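Local structure of alpha-fucosidase GH29 (Fusarium graminearum, 4PSR) at residues W23-K28 with D375-D380. The protein hydrolyses alpha-L-fucosides as a family 29 glycoside hydrolase, probably releasing alpha-1,6-linked fucose from the core N-acetylglucosamine of glycoproteins. Sequence-based numbering, arbitrary orientation.
Sequences WYRDAK and DTRAWD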
ATOM      1  N   TRP A  23      -8.139  12.907   0.723  1.00 10.89           N
ATOM      2  CA  TRP A  23      -8.980  11.850   0.150  1.00 11.32           C
ATOM      3  C   TRP A  23      -8.247  10.497   0.146  1.00 10.97           C
ATOM      4  O   TRP A  23      -8.879   9.429   0.309  1.00 12.30           O
ATOM      5  CB  TRP A  23      -9.488  12.163  -1.265  1.00 11.91           C
ATOM      6  CG  TRP A  23      -8.436  12.121  -2.355  1.00 11.96           C
ATOM      7  CD1 TRP A  23      -7.822  13.193  -2.934  1.00 13.00           C
ATOM      8  CD2 TRP A  23      -7.935  10.958  -3.037  1.00 10.02           C
ATOM      9  NE1 TRP A  23      -6.951  12.770  -3.906  1.00 13.92           N
ATOM     10  CE2 TRP A  23      -6.986  11.403  -3.985  1.00 12.50           C
ATOM     11  CE3 TRP A  23      -8.164   9.590  -2.922  1.00 14.73           C
ATOM     12  CZ2 TRP A  23      -6.288  10.532  -4.807  1.00 12.34           C
ATOM     13  CZ3 TRP A  23      -7.456   8.719  -3.760  1.00 14.29           C
ATOM     14  CH2 TRP A  23      -6.534   9.196  -4.680  1.00 14.14           C
ATOM     15  N   TYR A  24      -6.934  10.531  -0.058  1.00 10.28           N
ATOM     16  CA  TYR A  24      -6.138   9.315  -0.127  1.00 10.32           C
ATOM     17  C   TYR A  24      -5.953   8.718   1.260  1.00 10.34           C
ATOM     18  O   TYR A  24      -6.034   7.509   1.436  1.00 11.32           O
ATOM     19  CB  TYR A  24      -4.809   9.608  -0.839  1.00 11.36           C
ATOM     20  CG  TYR A  24      -3.787   8.478  -0.889  1.00 10.28           C
ATOM     21  CD1 TYR A  24      -2.774   8.404   0.039  1.00 11.32           C
ATOM     22  CD2 TYR A  24      -3.842   7.501  -1.876  1.00 10.15           C
ATOM     23  CE1 TYR A  24      -1.826   7.410  -0.016  1.00 10.95           C
ATOM     24  CE2 TYR A  24      -2.890   6.502  -1.946  1.00 11.86           C
ATOM     25  CZ  TYR A  24      -1.892   6.467  -1.008  1.00 11.44           C
ATOM     26  OH  TYR A  24      -0.922   5.489  -1.024  1.00 11.58           O
ATOM     27  N   ARG A  25      -5.758   9.556   2.264  1.00 10.11           N
ATOM     28  CA  ARG A  25      -5.707   9.088   3.639  1.00  9.84           C
ATOM     29  C   ARG A  25      -7.050   8.516   4.092  1.00 10.40           C
ATOM     30  O   ARG A  25      -7.096   7.578   4.906  1.00 12.37           O
ATOM     31  CB  ARG A  25      -5.272  10.207   4.590  1.00 10.77           C
ATOM     32  CG  ARG A  25      -3.932  10.855   4.248  1.00 11.93           C
ATOM     33  CD  ARG A  25      -3.540  11.933   5.239  1.00 12.18           C
ATOM     34  NE  ARG A  25      -2.333  12.635   4.781  1.00 12.27           N
ATOM     35  CZ  ARG A  25      -1.225  12.815   5.488  1.00 12.08           C
ATOM     36  NH1 ARG A  25      -1.097  12.385   6.728  1.00 13.62           N
ATOM     37  NH2 ARG A  25      -0.231  13.468   4.904  1.00 14.40           N
ATOM     38  N   ASP A  26      -8.136   9.053   3.555  1.00 11.10           N
ATOM     39  CA  ASP A  26      -9.458   8.568   3.912  1.00 11.10           C
ATOM     40  C   ASP A  26      -9.775   7.225   3.271  1.00 10.02           C
ATOM     41  O   ASP A  26     -10.656   6.504   3.745  1.00 11.19           O
ATOM     42  CB  ASP A  26     -10.522   9.560   3.431  1.00 11.38           C
ATOM     43  CG  ASP A  26     -10.548  10.870   4.211  1.00 13.70           C
ATOM     44  OD1 ASP A  26      -9.966  10.967   5.322  1.00 12.75           O
ATOM     45  OD2 ASP A  26     -11.161  11.818   3.668  1.00 14.68           O
ATOM     46  N   ALA A  27      -9.131   6.933   2.150  1.00 10.80           N
ATOM     47  CA  ALA A  27      -9.544   5.837   1.281  1.00 10.85           C
ATOM     48  C   ALA A  27      -9.297   4.446   1.834  1.00  9.86           C
ATOM     49  O   ALA A  27     -10.169   3.588   1.700  1.00 10.53           O
ATOM     50  CB  ALA A  27      -8.895   5.973  -0.083  1.00 12.47           C
ATOM     51  N   LYS A  28      -8.101   4.239   2.387  1.00  8.87           N
ATOM     52  CA  LYS A  28      -7.660   3.022   3.075  1.00  9.18           C
ATOM     53  C   LYS A  28      -7.407   1.784   2.236  1.00 10.02           C
ATOM     54  O   LYS A  28      -6.389   1.114   2.441  1.00 11.03           O
ATOM     55  CB  LYS A  28      -8.579   2.629   4.213  1.00  9.17           C
ATOM     56  CG  LYS A  28      -8.829   3.763   5.253  1.00  8.71           C
ATOM     57  CD  LYS A  28      -7.551   4.452   5.724  1.00  9.53           C
ATOM     58  CE  LYS A  28      -7.831   5.400   6.854  1.00 10.07           C
ATOM     59  NZ  LYS A  28      -6.615   6.149   7.239  1.00 10.42           N
ATOM     60  N   ASP A 375     -12.024   7.065   6.370  1.00 11.08           N
ATOM     61  CA  ASP A 375     -12.070   8.409   6.951  1.00 11.32           C
ATOM     62  C   ASP A 375     -11.484   8.492   8.353  1.00 13.43           C
ATOM     63  O   ASP A 375     -11.569   9.538   8.977  1.00 15.47           O
ATOM     64  CB  ASP A 375     -13.521   8.966   6.985  1.00 12.88           C
ATOM     65  CG  ASP A 375     -14.188   8.979   5.629  1.00 23.04           C
ATOM     66  OD1 ASP A 375     -13.525   8.922   4.588  1.00 17.52           O
ATOM     67  OD2 ASP A 375     -15.435   8.998   5.610  1.00 34.29           O
ATOM     68  N   THR A 376     -10.858   7.429   8.847  1.00 11.05           N
ATOM     69  CA  THR A 376     -10.206   7.442  10.157  1.00 10.82           C
ATOM     70  C   THR A 376      -8.713   7.760  10.005  1.00 10.92           C
ATOM     71  O   THR A 376      -8.195   7.851   8.892  1.00 10.86           O
ATOM     72  CB  THR A 376     -10.332   6.088  10.914  1.00 11.49           C
ATOM     73  OG1 THR A 376      -9.561   5.054  10.259  1.00 11.43           O
ATOM     74  CG2 THR A 376     -11.786   5.640  11.072  1.00 11.64           C
ATOM     75  N   ARG A 377      -8.050   7.962  11.124  1.00  9.85           N
ATOM     76  CA  ARG A 377      -6.612   8.117  11.164  1.00 10.95           C
ATOM     77  C   ARG A 377      -6.056   7.212  12.261  1.00 11.01           C
ATOM     78  O   ARG A 377      -6.755   6.813  13.217  1.00 11.66           O
ATOM     79  CB  ARG A 377      -6.244   9.571  11.476  1.00 12.07           C
ATOM     80  CG  ARG A 377      -6.684  10.602  10.434  1.00 13.31           C
ATOM     81  CD  ARG A 377      -5.938  10.401   9.120  1.00 11.84           C
ATOM     82  NE  ARG A 377      -6.313  11.401   8.107  1.00 13.52           N
ATOM     83  CZ  ARG A 377      -7.301  11.265   7.230  1.00 12.72           C
ATOM     84  NH1 ARG A 377      -8.055  10.177   7.170  1.00 12.50           N
ATOM     85  NH2 ARG A 377      -7.563  12.234   6.365  1.00 12.47           N
ATOM     86  N   ALA A 378      -4.774   6.913  12.157  1.00 11.46           N
ATOM     87  CA  ALA A 378      -4.100   6.120  13.145  1.00 11.32           C
ATOM     88  C   ALA A 378      -4.089   6.838  14.486  1.00 12.79           C
ATOM     89  O   ALA A 378      -4.074   8.080  14.558  1.00 13.48           O
ATOM     90  CB  ALA A 378      -2.660   5.863  12.673  1.00 11.67           C
ATOM     91  N   TRP A 379      -4.088   6.048  15.550  1.00 11.64           N
ATOM     92  CA  TRP A 379      -3.883   6.559  16.905  1.00 11.83           C
ATOM     93  C   TRP A 379      -2.364   6.741  17.081  1.00 13.97           C
ATOM     94  O   TRP A 379      -1.657   6.767  16.090  1.00 16.35           O
ATOM     95  CB  TRP A 379      -4.448   5.566  17.907  1.00 13.34           C
ATOM     96  CG  TRP A 379      -4.719   6.119  19.276  1.00 13.57           C
ATOM     97  CD1 TRP A 379      -5.017   7.411  19.598  1.00 17.49           C
ATOM     98  CD2 TRP A 379      -4.753   5.378  20.499  1.00 12.70           C
ATOM     99  NE1 TRP A 379      -5.229   7.518  20.962  1.00 17.22           N
ATOM    100  CE2 TRP A 379      -5.051   6.288  21.536  1.00 12.77           C
ATOM    101  CE3 TRP A 379      -4.515   4.042  20.821  1.00 14.60           C
ATOM    102  CZ2 TRP A 379      -5.154   5.896  22.862  1.00 15.51           C
ATOM    103  CZ3 TRP A 379      -4.638   3.646  22.150  1.00 14.76           C
ATOM    104  CH2 TRP A 379      -4.949   4.586  23.153  1.00 14.14           C
ATOM    105  N   ASP A 380      -1.848   6.873  18.308  1.00 13.42           N
ATOM    106  CA  ASP A 380      -0.391   6.906  18.466  1.00 15.54           C
ATOM    107  C   ASP A 380       0.185   5.529  18.752  1.00 13.41           C
ATOM    108  O   ASP A 380       1.390   5.363  18.771  1.00 15.81           O
ATOM    109  CB  ASP A 380       0.083   7.917  19.517  1.00 19.16           C
ATOM    110  CG  ASP A 380      -0.191   9.370  19.101  1.00 22.57           C
ATOM    111  OD1 ASP A 380       0.033   9.760  17.927  1.00 18.44           O
ATOM    112  OD2 ASP A 380      -0.677  10.127  19.958  1.00 23.09           O
TER
HETATM  113  O   HOH W   1      -6.758   5.141  10.067  1.00 12.47           O
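Asp26 of helix 22-27 and Asp375 bring their CA atoms to 4.0 Å, and Asp375 N donates a hydrogen bond to Asp26 O (3.0 Å). Beside it, Arg377 grips Asp26 end-on: NH1 and NH2 both go to the single oxygen OD1, at 2.8 and 2.9 Å, in the guanidinium plane; Lys411 also forms a salt bridge to OD1, and Glu22 to Arg377 NH2. Arg25 CB sits over the centre of one guanidinium face, 3.5 Å from Arg377 CZ. The helix leads into the first strand (29-33) of the TIM barrel, whereas 375-380 lies between helix 353-369 and strand 383-384, so the contact joins the barrel to the loop leading into the C-terminal beta domain. Lys28, at positive phi just past the helix, bends at chi2 (-48°) and sends NZ back to Arg25 O (2.8 Å) and across to Thr376 O (2.9 Å). Arg377 NH1 meets Thr376 O from the opposite face of its plane, and this shared carbonyl probably eases the closeness of the two cations. One water accepts from Lys28 NZ and donates to Thr376 OG1, which is also hydrogen-bonded to Val373 O. Arg118 pairs with Asp375 OD1, probably offsetting the closeness of that oxygen to Asp26 OD2 (3.8 Å).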